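Local coordinates for tail spike protein (Acinetobacter phage vB_AbaP_AS12, PDB 6EU4), which probably recognises and cleaves the capsular polysaccharide of Acinetobacter baumannii as the trimeric tailspike of the phage, at residues V119-L124 / C147-T152; T137-T142 / S194-Q199; N535-F540 / W550-D555. All blocks are in the same frame, centred on the assembly; numbering follows the deposited sequence. Where two conformers were deposited one is given.

Contact 1: V119-L124 / C147-T152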
# COMPACT_ATOMS: atom_id res chain seq x y z
N VAL A 119 3.00 28.40 19.67
CA VAL A 119 1.82 29.26 19.60
C VAL A 119 0.59 28.40 19.81
O VAL A 119 0.34 27.47 19.03
CB VAL A 119 1.73 29.99 18.26
CG1 VAL A 119 0.44 30.80 18.19
CG2 VAL A 119 2.91 30.91 18.08
N ARG A 120 -0.20 28.75 20.83
CA ARG A 120 -1.48 28.11 21.08
C ARG A 120 -2.62 28.99 20.58
O ARG A 120 -2.67 30.19 20.88
CB ARG A 120 -1.65 27.83 22.57
CG ARG A 120 -0.78 26.67 23.06
CD ARG A 120 -1.41 25.29 22.74
NE ARG A 120 -2.50 25.04 23.68
CZ ARG A 120 -3.79 25.11 23.38
NH1 ARG A 120 -4.21 25.38 22.14
NH2 ARG A 120 -4.69 24.90 24.35
N LEU A 121 -3.53 28.39 19.83
CA LEU A 121 -4.73 29.08 19.35
C LEU A 121 -5.93 28.64 20.18
O LEU A 121 -6.20 27.44 20.30
CB LEU A 121 -4.96 28.76 17.87
CG LEU A 121 -3.79 29.12 16.94
CD1 LEU A 121 -4.12 28.80 15.48
CD2 LEU A 121 -3.34 30.58 17.09
N ASN A 122 -6.64 29.61 20.75
CA ASN A 122 -7.65 29.33 21.77
C ASN A 122 -9.05 29.78 21.39
O ASN A 122 -9.94 29.80 22.24
CB ASN A 122 -7.22 30.00 23.07
CG ASN A 122 -5.82 29.61 23.45
OD1 ASN A 122 -5.45 28.44 23.35
ND2 ASN A 122 -5.02 30.59 23.87
N GLY A 123 -9.25 30.13 20.13
CA GLY A 123 -10.55 30.55 19.65
C GLY A 123 -10.36 31.06 18.24
O GLY A 123 -9.36 30.75 17.60
N LEU A 124 -11.33 31.83 17.76
CA LEU A 124 -11.27 32.40 16.42
C LEU A 124 -10.70 33.81 16.50
O LEU A 124 -11.14 34.64 17.31
CB LEU A 124 -12.63 32.43 15.76
CG LEU A 124 -13.25 31.05 15.57
CD1 LEU A 124 -14.71 31.20 15.12
CD2 LEU A 124 -12.42 30.20 14.60
N CYS A 147 -11.04 26.92 16.66
CA CYS A 147 -9.72 27.54 16.69
C CYS A 147 -9.28 27.90 15.28
O CYS A 147 -9.38 27.07 14.37
CB CYS A 147 -8.67 26.59 17.30
SG CYS A 147 -9.08 26.06 18.96
N GLY A 148 -8.78 29.12 15.09
CA GLY A 148 -8.24 29.44 13.79
C GLY A 148 -8.41 30.89 13.45
O GLY A 148 -8.66 31.73 14.31
N PHE A 149 -8.23 31.16 12.15
CA PHE A 149 -8.14 32.51 11.62
C PHE A 149 -9.24 32.72 10.60
O PHE A 149 -9.42 31.89 9.71
CB PHE A 149 -6.78 32.76 10.94
CG PHE A 149 -5.60 32.55 11.83
CD1 PHE A 149 -5.61 32.96 13.15
CD2 PHE A 149 -4.45 31.94 11.35
CE1 PHE A 149 -4.50 32.75 13.99
CE2 PHE A 149 -3.35 31.72 12.18
CZ PHE A 149 -3.38 32.13 13.51
N ILE A 150 -9.94 33.85 10.73
CA ILE A 150 -10.99 34.26 9.81
C ILE A 150 -10.51 35.53 9.12
O ILE A 150 -10.37 36.57 9.76
CB ILE A 150 -12.32 34.50 10.53
CG1 ILE A 150 -12.65 33.31 11.44
CG2 ILE A 150 -13.43 34.76 9.52
CD1 ILE A 150 -12.88 32.01 10.70
N LYS A 151 -10.29 35.45 7.81
CA LYS A 151 -9.82 36.60 7.06
C LYS A 151 -11.01 37.36 6.48
O LYS A 151 -11.89 36.75 5.86
CB LYS A 151 -8.89 36.14 5.94
CG LYS A 151 -8.37 37.32 5.15
CD LYS A 151 -6.94 37.12 4.75
CE LYS A 151 -6.38 38.36 4.10
NZ LYS A 151 -6.66 38.36 2.67
N THR A 152 -11.02 38.68 6.67
CA THR A 152 -12.19 39.51 6.40
C THR A 152 -12.05 40.38 5.16
O THR A 152 -12.97 41.16 4.85
CB THR A 152 -12.47 40.43 7.59
OG1 THR A 152 -11.39 41.35 7.74
CG2 THR A 152 -12.62 39.62 8.87
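The ring of F149 meets the forked end of L121 at CZ. L121 CD1 and CD2 both lie about 3.9 Å from F149 CZ, and CD2 also nears CE1. The two side chains cross at about a right angle, and CD2 approaches the ring obliquely. F149 also touches Y125, I176, M177 and L198 of neighbouring strands. C147 covers the base of L121, with L121 CB 4.3 Å from C147 CB. C147 SG stands 3.5 Å from L121 O.

The backbones join at one parallel bridge, L124 with G148. G148 N donates to G123 O over 3.0 Å, with the donor 39° out of the carbonyl plane. The same oxygen takes a CA-H...O contact from C147 CA. A second such contact runs from L124 CA to G148 O at 3.4 Å. L124 has CG anti to its carbonyl carbon (chi1 -62°), and its CD2 lies over the G148 backbone, 3.8 Å from G148 N. CD2 also approaches I150 CD1 at 4.3 Å. The backbone angles of G148 call for glycine. G123 N is buried without a polar partner.

This rung-to-rung packing is consistent with a parallel beta-helix, probably right-handed as in other phage tailspikes. Strand 118-121 pairs with strand 138-141, and strand 124-127 with 148-151. Strand 196-200 follows on the other side of 148-151, and its F196 also touches L121.

Contact 2: T137-T142 / S194-Q199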
# COMPACT_ATOMS: atom_id res chain seq x y z
N THR A 137 8.38 26.44 13.45
CA THR A 137 7.19 27.02 14.05
C THR A 137 6.21 25.91 14.39
O THR A 137 5.82 25.14 13.51
CB THR A 137 6.54 28.01 13.09
OG1 THR A 137 7.53 28.90 12.61
CG2 THR A 137 5.47 28.81 13.80
N THR A 138 5.81 25.85 15.66
CA THR A 138 4.76 24.94 16.10
C THR A 138 3.55 25.79 16.49
O THR A 138 3.68 26.71 17.31
CB THR A 138 5.23 24.06 17.26
OG1 THR A 138 6.25 23.17 16.78
CG2 THR A 138 4.09 23.22 17.82
N ILE A 139 2.40 25.49 15.88
CA ILE A 139 1.14 26.18 16.12
C ILE A 139 0.11 25.10 16.42
O ILE A 139 -0.06 24.17 15.63
CB ILE A 139 0.69 27.01 14.90
CG1 ILE A 139 1.79 27.94 14.43
CG2 ILE A 139 -0.59 27.77 15.24
CD1 ILE A 139 1.49 28.60 13.09
N GLU A 140 -0.56 25.20 17.58
CA GLU A 140 -1.47 24.16 18.04
C GLU A 140 -2.77 24.78 18.52
O GLU A 140 -2.77 25.57 19.48
CB GLU A 140 -0.83 23.34 19.18
CG GLU A 140 -1.73 22.25 19.77
CD GLU A 140 -1.14 21.58 21.01
OE1 GLU A 140 0.08 21.68 21.22
OE2 GLU A 140 -1.90 20.94 21.77
N GLY A 141 -3.88 24.43 17.87
CA GLY A 141 -5.20 24.67 18.40
C GLY A 141 -5.76 23.38 18.99
O GLY A 141 -5.13 22.33 18.96
N THR A 142 -6.98 23.46 19.55
CA THR A 142 -7.62 22.26 20.09
C THR A 142 -8.62 21.62 19.13
O THR A 142 -9.19 20.58 19.46
CB THR A 142 -8.34 22.56 21.41
OG1 THR A 142 -9.33 23.58 21.21
CG2 THR A 142 -7.35 22.97 22.49
N SER A 194 -1.04 22.23 13.83
CA SER A 194 -2.13 21.29 14.06
C SER A 194 -3.34 21.94 14.71
O SER A 194 -3.20 22.78 15.61
CB SER A 194 -1.69 20.12 14.93
OG SER A 194 -1.24 20.55 16.19
N GLY A 195 -4.52 21.50 14.28
CA GLY A 195 -5.72 21.68 15.09
C GLY A 195 -6.41 23.01 14.96
O GLY A 195 -6.86 23.58 15.97
N PHE A 196 -6.54 23.53 13.74
CA PHE A 196 -7.21 24.82 13.57
C PHE A 196 -7.72 24.96 12.14
O PHE A 196 -7.43 24.14 11.26
CB PHE A 196 -6.29 25.99 13.94
CG PHE A 196 -5.02 26.07 13.15
CD1 PHE A 196 -5.00 26.75 11.95
CD2 PHE A 196 -3.84 25.51 13.63
CE1 PHE A 196 -3.82 26.85 11.23
CE2 PHE A 196 -2.67 25.61 12.91
CZ PHE A 196 -2.66 26.29 11.71
N THR A 197 -8.50 26.02 11.93
CA THR A 197 -9.11 26.28 10.64
C THR A 197 -8.62 27.62 10.08
O THR A 197 -8.24 28.53 10.83
CB THR A 197 -10.64 26.27 10.75
OG1 THR A 197 -11.23 26.47 9.46
CG2 THR A 197 -11.13 27.39 11.69
N LEU A 198 -8.62 27.71 8.76
CA LEU A 198 -8.31 28.93 8.01
C LEU A 198 -9.49 29.17 7.09
O LEU A 198 -9.76 28.35 6.20
CB LEU A 198 -7.03 28.76 7.16
CG LEU A 198 -5.76 28.38 7.90
CD1 LEU A 198 -4.66 28.02 6.91
CD2 LEU A 198 -5.33 29.53 8.77
N GLN A 199 -10.22 30.27 7.30
CA GLN A 199 -11.40 30.53 6.49
C GLN A 199 -11.48 32.00 6.12
O GLN A 199 -11.09 32.88 6.89
CB GLN A 199 -12.69 30.15 7.24
CG GLN A 199 -12.71 28.70 7.69
CD GLN A 199 -14.04 28.31 8.31
OE1 GLN A 199 -15.07 28.94 8.07
NE2 GLN A 199 -14.01 27.26 9.13
O HOH W 1 1.22 21.29 16.36
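I139 meets F196 through its CG2 methyl, 3.8 Å from F196 CE2. The approach is oblique to the ring. CG2 is placed there by a first torsion of -52°, which sets CG1 anti to the carbonyl carbon and CG2 anti to the backbone N. The backbone oxygen of I139 accepts S194 N at 2.8 Å. A water also donates to I139 O and lies 2.6 Å from S194 OG, so it links this carbonyl to the serine hydroxyl.

E140 pairs with S194 in a parallel bridge, and both side chains leave the same face. The aliphatic part of E140 passes S194 OG, with CG 4.0 Å away. Its carboxylate is held by K118 of its own chain and by K118 of a neighbouring subunit. E140 CA also makes a CA-H...O contact with S194 O.

G141 N donates to S194 O at 2.9 Å. The same N lies at the edge of the F196 ring. G141 CA approaches G195 O to 3.1 Å, a close backbone passage between two glycines. G195 has positive phi and turns the corner between strands 192-194 and 196-200. T142 follows, and its O bonds T138 OG1 of a neighbouring subunit.

Parallel pairing of successive rungs, with side chains such as I139 and F196 packed together between them, is characteristic of a beta-helix, here consistent with the body of a trimeric tailspike.

Contact 3: N535-F540 / W550-D555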
# COMPACT_ATOMS: atom_id res chain seq x y z
N ASN A 535 -3.69 -17.14 -41.59
CA ASN A 535 -4.44 -18.07 -40.74
C ASN A 535 -4.34 -19.49 -41.25
O ASN A 535 -4.07 -19.75 -42.43
CB ASN A 535 -5.92 -17.68 -40.64
CG ASN A 535 -6.14 -16.37 -39.92
OD1 ASN A 535 -6.22 -15.31 -40.54
ND2 ASN A 535 -6.22 -16.43 -38.60
N ALA A 536 -4.58 -20.41 -40.33
CA ALA A 536 -4.79 -21.82 -40.65
C ALA A 536 -5.78 -22.38 -39.64
O ALA A 536 -5.88 -21.88 -38.52
CB ALA A 536 -3.47 -22.60 -40.60
N GLN A 537 -6.49 -23.43 -40.04
CA GLN A 537 -7.41 -24.10 -39.13
C GLN A 537 -7.31 -25.60 -39.32
O GLN A 537 -7.18 -26.09 -40.45
CB GLN A 537 -8.86 -23.63 -39.33
CG GLN A 537 -9.11 -22.17 -38.96
CD GLN A 537 -10.56 -21.75 -39.20
OE1 GLN A 537 -11.22 -22.27 -40.09
NE2 GLN A 537 -11.05 -20.84 -38.37
N LEU A 538 -7.33 -26.31 -38.20
CA LEU A 538 -7.50 -27.76 -38.13
C LEU A 538 -8.85 -28.03 -37.49
O LEU A 538 -9.10 -27.61 -36.35
CB LEU A 538 -6.38 -28.38 -37.29
CG LEU A 538 -6.55 -29.83 -36.84
CD1 LEU A 538 -6.77 -30.78 -38.00
CD2 LEU A 538 -5.35 -30.25 -35.99
N ALA A 539 -9.74 -28.69 -38.23
CA ALA A 539 -11.09 -28.97 -37.75
C ALA A 539 -11.29 -30.47 -37.56
O ALA A 539 -10.96 -31.27 -38.44
CB ALA A 539 -12.14 -28.45 -38.73
N PHE A 540 -11.81 -30.83 -36.37
CA PHE A 540 -12.22 -32.19 -36.04
C PHE A 540 -13.74 -32.25 -36.10
O PHE A 540 -14.43 -31.70 -35.24
CB PHE A 540 -11.75 -32.57 -34.64
CG PHE A 540 -10.25 -32.62 -34.48
CD1 PHE A 540 -9.56 -33.79 -34.77
CD2 PHE A 540 -9.54 -31.52 -34.03
CE1 PHE A 540 -8.19 -33.85 -34.63
CE2 PHE A 540 -8.16 -31.59 -33.88
CZ PHE A 540 -7.49 -32.76 -34.17
N TRP A 550 -9.64 -32.07 -41.05
CA TRP A 550 -9.64 -31.07 -42.11
C TRP A 550 -8.65 -29.95 -41.81
O TRP A 550 -8.57 -29.48 -40.66
CB TRP A 550 -11.03 -30.44 -42.25
CG TRP A 550 -12.16 -31.40 -42.50
CD1 TRP A 550 -12.83 -32.15 -41.57
CD2 TRP A 550 -12.78 -31.67 -43.76
NE1 TRP A 550 -13.82 -32.88 -42.18
CE2 TRP A 550 -13.82 -32.59 -43.53
CE3 TRP A 550 -12.56 -31.22 -45.07
CZ2 TRP A 550 -14.63 -33.09 -44.55
CZ3 TRP A 550 -13.38 -31.70 -46.08
CH2 TRP A 550 -14.40 -32.63 -45.82
N LEU A 551 -7.96 -29.49 -42.86
CA LEU A 551 -7.05 -28.35 -42.80
C LEU A 551 -7.44 -27.31 -43.84
O LEU A 551 -7.82 -27.65 -44.96
CB LEU A 551 -5.61 -28.77 -43.05
CG LEU A 551 -4.99 -29.71 -42.01
CD1 LEU A 551 -3.58 -30.11 -42.44
CD2 LEU A 551 -4.92 -29.08 -40.64
N ARG A 552 -7.29 -26.03 -43.49
CA ARG A 552 -7.33 -24.98 -44.51
C ARG A 552 -6.45 -23.82 -44.06
O ARG A 552 -6.09 -23.71 -42.89
CB ARG A 552 -8.75 -24.50 -44.79
CG ARG A 552 -9.44 -23.73 -43.63
CD ARG A 552 -10.73 -23.08 -44.12
NE ARG A 552 -11.43 -22.44 -43.01
CZ ARG A 552 -12.61 -21.83 -43.11
NH1 ARG A 552 -13.25 -21.73 -44.27
NH2 ARG A 552 -13.15 -21.30 -42.02
N THR A 553 -6.09 -22.97 -45.02
CA THR A 553 -5.26 -21.80 -44.76
C THR A 553 -5.90 -20.57 -45.36
O THR A 553 -6.67 -20.65 -46.32
CB THR A 553 -3.86 -21.95 -45.35
OG1 THR A 553 -3.96 -22.24 -46.74
CG2 THR A 553 -3.09 -23.06 -44.65
N GLY A 554 -5.53 -19.43 -44.80
CA GLY A 554 -5.91 -18.13 -45.33
C GLY A 554 -4.71 -17.23 -45.44
O GLY A 554 -4.04 -16.93 -44.45
N ASP A 555 -4.41 -16.80 -46.66
CA ASP A 555 -3.29 -15.90 -46.90
C ASP A 555 -3.66 -14.50 -46.43
O ASP A 555 -4.83 -14.12 -46.37
CB ASP A 555 -2.95 -15.93 -48.39
CG ASP A 555 -1.56 -15.38 -48.73
OD1 ASP A 555 -0.78 -15.00 -47.81
OD2 ASP A 555 -1.25 -15.32 -49.95
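Backbone hydrogen bonds join N535 with G554, Q537 with R552 and A539 with W550, two to each antiparallel pair. A539 N lies 2.8 Å from W550 O. R552 N lies 3.0 Å from Q537 O. A536 with T553 and L538 with L551 are the non-hydrogen-bonded pairs between them. There, CA-H...O contacts fill in, such as A536 CA to R552 O at 3.2 Å. The strands run at 167° to each other.

They form the beta hairpin 535-542/547-554, in a six-stranded mixed sheet beyond the beta-helix.

Among side chains, Q537 and R552 lie side by side, pointing the same way. R552 NE and NH2 each donate to Q537 OE1 at 2.9 Å, both from one face of the amide. The oxygen lies in the guanidinium plane, and the amide is turned 29° from it. R552 is extended from CG to NE and runs alongside Q537. Q537 NE2 bonds I487 O and Q524 OE1, and Y560 makes a cation-pi contact with R552. A539 O lies in plane at the indole edge.

Apolar contacts lie on both faces. On the A536/T553 face, L538 CD1 meets L551 CD2 at 3.6 Å. On the other, A539 CB nears W550 CB at 4.2 Å.

From the N terminus, contact 1 opens at 119-124 and contact 2 at 137-142. Contact 1 then closes at 147-152, with 22 residues between its segments, and contact 2 closes at 194-199. The two therefore cross along the chain. Their centres are about 8 Å apart, and they touch: V119 O lies 2.8 Å from E140 N, and C147 O lies 2.8 Å from T197 N, both probable hydrogen bonds. Together they tie successive turns near the start of the beta-helix. Contact 3 follows in series and closes a short hairpin of the distal sheet. Its centre is about 75 Å from that of contact 2, on the opposite side of the chain's centre.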